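Local coordinates for aminodeoxyfutalosine deaminase (Deinococcus radiodurans, PDB 2IMR), which deaminates aminodeoxyfutalosine to futalosine in menaquinone biosynthesis, using one zinc ion per subunit, and acts more weakly on adenosine and related nucleosides, at residues G52-E64 / A69-H81. Sequence-based numbering, arbitrary orientation.
Sequences GAQSPGGVVVVGE and AGHPDELRRQYPH
Val60 meets Tyr79 with one methyl squarely over the phenol ring: CG1 sits 3.9 Å from the ring centroid and 5° off its normal, a CH-pi contact. The second methyl lies over the same side of the ring but offset beyond its CD1-CE1 bond, Val60 CG2 being 3.7 Å from Tyr79 CD1. With CG1 anti to the backbone N (chi1 176°), CG2 falls beside that N and is turned to Leu75; the two side chains run alongside, pointing opposite ways, Val60 CG2 3.9 Å from Leu75 CD1. Were Tyr79 an alanine, Val60 CG1 would probably lose the aromatic face it rests on and a gap would be likely to open beside Ala67. Leu75 reaches on to the backbone, its CD1 3.5 Å from Gly58 C; Gly58, lacking a side chain, lets this methyl and the Pro72 ring come close. Strands 57-62 and 65-70 form a beta hairpin at one edge of the small four-stranded mixed sheet, well away from the zinc site, and helix 72-78 folds back over the face that carries Val60. Gly58 and Gly70 are the antiparallel hydrogen-bonded pair: Gly70 N bonds well to Gly58 O (3.2 Å), whereas the return bond from Gly58 N to Gly70 O is weak, bent to 127°. N-cap His71 lies alongside cis-Pro56, whose CD meets His71 CE1 obliquely at 4.0 Å, and His71 NE2 donates to Asp73 OD1 at 2.6 Å, helping fix the imidazole's rotation.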
# COMPACT_ATOMS: atom_id res chain seq x y z
N GLY A 52 13.21 -13.65 -5.09
CA GLY A 52 14.31 -12.80 -5.55
C GLY A 52 14.23 -12.52 -7.05
O GLY A 52 13.99 -13.44 -7.84
N ALA A 53 14.43 -11.26 -7.43
CA ALA A 53 14.39 -10.86 -8.83
C ALA A 53 15.77 -11.01 -9.45
O ALA A 53 16.77 -11.08 -8.73
CB ALA A 53 13.91 -9.41 -8.95
N GLN A 54 15.82 -11.04 -10.78
CA GLN A 54 17.08 -11.21 -11.51
C GLN A 54 17.24 -10.17 -12.62
O GLN A 54 16.27 -9.81 -13.29
CB GLN A 54 17.10 -12.62 -12.11
CG GLN A 54 16.36 -13.63 -11.24
CD GLN A 54 16.24 -15.00 -11.88
OE1 GLN A 54 15.41 -15.82 -11.46
NE2 GLN A 54 17.07 -15.27 -12.88
N SER A 55 18.47 -9.70 -12.82
CA SER A 55 18.73 -8.70 -13.84
C SER A 55 20.16 -8.76 -14.37
O SER A 55 21.11 -8.70 -13.59
CB SER A 55 18.45 -7.30 -13.28
OG SER A 55 18.80 -6.29 -14.20
N PRO A 56 20.33 -8.87 -15.70
CA PRO A 56 19.27 -8.95 -16.71
C PRO A 56 18.47 -10.24 -16.57
O PRO A 56 18.83 -11.12 -15.79
CB PRO A 56 20.05 -8.90 -18.03
CG PRO A 56 21.29 -8.12 -17.67
CD PRO A 56 21.65 -8.74 -16.34
N GLY A 57 17.38 -10.35 -17.33
CA GLY A 57 16.55 -11.53 -17.24
C GLY A 57 16.11 -12.09 -18.59
O GLY A 57 16.26 -11.45 -19.62
N GLY A 58 15.57 -13.30 -18.56
CA GLY A 58 15.12 -13.94 -19.78
C GLY A 58 14.19 -15.10 -19.49
O GLY A 58 14.20 -15.66 -18.39
N VAL A 59 13.38 -15.45 -20.48
CA VAL A 59 12.44 -16.56 -20.35
C VAL A 59 12.39 -17.29 -21.68
O VAL A 59 12.17 -16.67 -22.72
CB VAL A 59 11.02 -16.06 -20.03
CG1 VAL A 59 10.08 -17.24 -19.89
CG2 VAL A 59 11.03 -15.24 -18.74
N VAL A 60 12.63 -18.59 -21.66
CA VAL A 60 12.55 -19.34 -22.91
C VAL A 60 11.17 -19.95 -22.97
O VAL A 60 10.73 -20.64 -22.04
CB VAL A 60 13.62 -20.45 -22.99
CG1 VAL A 60 13.42 -21.26 -24.27
CG2 VAL A 60 15.00 -19.84 -23.00
N VAL A 61 10.47 -19.69 -24.06
CA VAL A 61 9.12 -20.20 -24.22
C VAL A 61 9.06 -21.15 -25.41
O VAL A 61 9.65 -20.89 -26.46
CB VAL A 61 8.12 -19.04 -24.42
CG1 VAL A 61 6.71 -19.58 -24.56
CG2 VAL A 61 8.20 -18.08 -23.25
N VAL A 62 8.36 -22.26 -25.22
CA VAL A 62 8.18 -23.24 -26.28
C VAL A 62 6.67 -23.33 -26.45
O VAL A 62 5.97 -23.85 -25.58
CB VAL A 62 8.73 -24.63 -25.87
CG1 VAL A 62 8.44 -25.64 -26.98
CG2 VAL A 62 10.22 -24.53 -25.63
N GLY A 63 6.17 -22.81 -27.57
CA GLY A 63 4.73 -22.82 -27.78
C GLY A 63 4.12 -21.79 -26.85
O GLY A 63 4.38 -20.59 -27.00
N GLU A 64 3.33 -22.24 -25.88
CA GLU A 64 2.71 -21.34 -24.91
C GLU A 64 3.15 -21.77 -23.52
O GLU A 64 2.50 -21.44 -22.52
CB GLU A 64 1.18 -21.43 -24.98
CG GLU A 64 0.57 -21.01 -26.29
CD GLU A 64 -0.94 -21.11 -26.27
OE1 GLU A 64 -1.58 -20.43 -25.44
OE2 GLU A 64 -1.50 -21.89 -27.08
N ALA A 69 13.41 -20.15 -16.97
CA ALA A 69 13.43 -18.74 -16.62
C ALA A 69 14.62 -18.49 -15.70
O ALA A 69 14.77 -19.16 -14.68
CB ALA A 69 12.13 -18.35 -15.93
N GLY A 70 15.45 -17.52 -16.08
CA GLY A 70 16.62 -17.19 -15.28
C GLY A 70 17.47 -16.17 -16.00
O GLY A 70 16.96 -15.31 -16.71
N HIS A 71 18.78 -16.26 -15.82
CA HIS A 71 19.69 -15.34 -16.48
C HIS A 71 19.73 -15.67 -17.96
O HIS A 71 19.79 -16.85 -18.34
CB HIS A 71 21.10 -15.43 -15.88
CG HIS A 71 22.03 -14.39 -16.41
ND1 HIS A 71 22.34 -13.25 -15.70
CD2 HIS A 71 22.67 -14.28 -17.60
CE1 HIS A 71 23.12 -12.48 -16.44
NE2 HIS A 71 23.34 -13.08 -17.59
N PRO A 72 19.71 -14.64 -18.83
CA PRO A 72 19.75 -14.80 -20.29
C PRO A 72 20.96 -15.50 -20.89
O PRO A 72 20.81 -16.31 -21.81
CB PRO A 72 19.60 -13.36 -20.79
CG PRO A 72 20.21 -12.55 -19.70
CD PRO A 72 19.65 -13.22 -18.46
N ASP A 73 22.16 -15.21 -20.39
CA ASP A 73 23.35 -15.85 -20.94
C ASP A 73 23.26 -17.35 -20.73
O ASP A 73 23.64 -18.14 -21.60
CB ASP A 73 24.62 -15.29 -20.29
CG ASP A 73 24.88 -13.85 -20.68
OD1 ASP A 73 24.30 -12.94 -20.05
OD2 ASP A 73 25.66 -13.62 -21.63
N GLU A 74 22.76 -17.76 -19.56
CA GLU A 74 22.60 -19.18 -19.28
C GLU A 74 21.70 -19.76 -20.38
O GLU A 74 21.96 -20.85 -20.89
CB GLU A 74 21.93 -19.38 -17.92
CG GLU A 74 22.86 -19.23 -16.73
CD GLU A 74 23.91 -20.33 -16.67
OE1 GLU A 74 23.53 -21.51 -16.50
OE2 GLU A 74 25.11 -20.02 -16.81
N LEU A 75 20.66 -19.01 -20.74
CA LEU A 75 19.69 -19.45 -21.75
C LEU A 75 20.23 -19.50 -23.18
O LEU A 75 19.97 -20.46 -23.91
CB LEU A 75 18.45 -18.54 -21.68
CG LEU A 75 17.81 -18.41 -20.30
CD1 LEU A 75 16.61 -17.46 -20.35
CD2 LEU A 75 17.36 -19.78 -19.81
N ARG A 76 20.98 -18.48 -23.59
CA ARG A 76 21.52 -18.47 -24.94
C ARG A 76 22.47 -19.65 -25.11
O ARG A 76 22.72 -20.11 -26.22
CB ARG A 76 22.25 -17.15 -25.21
N ARG A 77 23.00 -20.13 -23.99
CA ARG A 77 23.92 -21.25 -23.99
C ARG A 77 23.17 -22.58 -23.94
O ARG A 77 23.65 -23.59 -24.44
CB ARG A 77 24.88 -21.15 -22.80
N GLN A 78 21.98 -22.56 -23.35
CA GLN A 78 21.16 -23.76 -23.25
C GLN A 78 20.28 -23.94 -24.48
O GLN A 78 19.89 -25.07 -24.82
CB GLN A 78 20.28 -23.70 -22.00
CG GLN A 78 21.06 -23.56 -20.71
CD GLN A 78 20.16 -23.28 -19.52
OE1 GLN A 78 19.32 -24.10 -19.16
NE2 GLN A 78 20.33 -22.12 -18.91
N TYR A 79 19.96 -22.84 -25.15
CA TYR A 79 19.13 -22.86 -26.35
C TYR A 79 19.78 -21.99 -27.42
O TYR A 79 19.35 -20.85 -27.64
CB TYR A 79 17.72 -22.34 -26.04
CG TYR A 79 17.02 -23.05 -24.91
CD1 TYR A 79 17.27 -22.70 -23.58
CD2 TYR A 79 16.13 -24.09 -25.16
CE1 TYR A 79 16.64 -23.38 -22.53
CE2 TYR A 79 15.50 -24.77 -24.12
CZ TYR A 79 15.75 -24.41 -22.81
OH TYR A 79 15.11 -25.07 -21.79
N PRO A 80 20.81 -22.51 -28.10
CA PRO A 80 21.52 -21.76 -29.15
C PRO A 80 20.71 -21.49 -30.42
O PRO A 80 21.03 -20.57 -31.17
CB PRO A 80 22.75 -22.62 -29.41
CG PRO A 80 22.23 -24.00 -29.18
CD PRO A 80 21.43 -23.83 -27.90
N HIS A 81 19.68 -22.28 -30.66
CA HIS A 81 18.86 -22.10 -31.86
C HIS A 81 17.62 -21.26 -31.59
O HIS A 81 16.88 -20.92 -32.51
CB HIS A 81 18.47 -23.46 -32.44
CG HIS A 81 19.62 -24.24 -32.99
ND1 HIS A 81 20.75 -24.53 -32.24
CD2 HIS A 81 19.84 -24.76 -34.22
CE1 HIS A 81 21.60 -25.21 -32.99
NE2 HIS A 81 21.08 -25.36 -34.19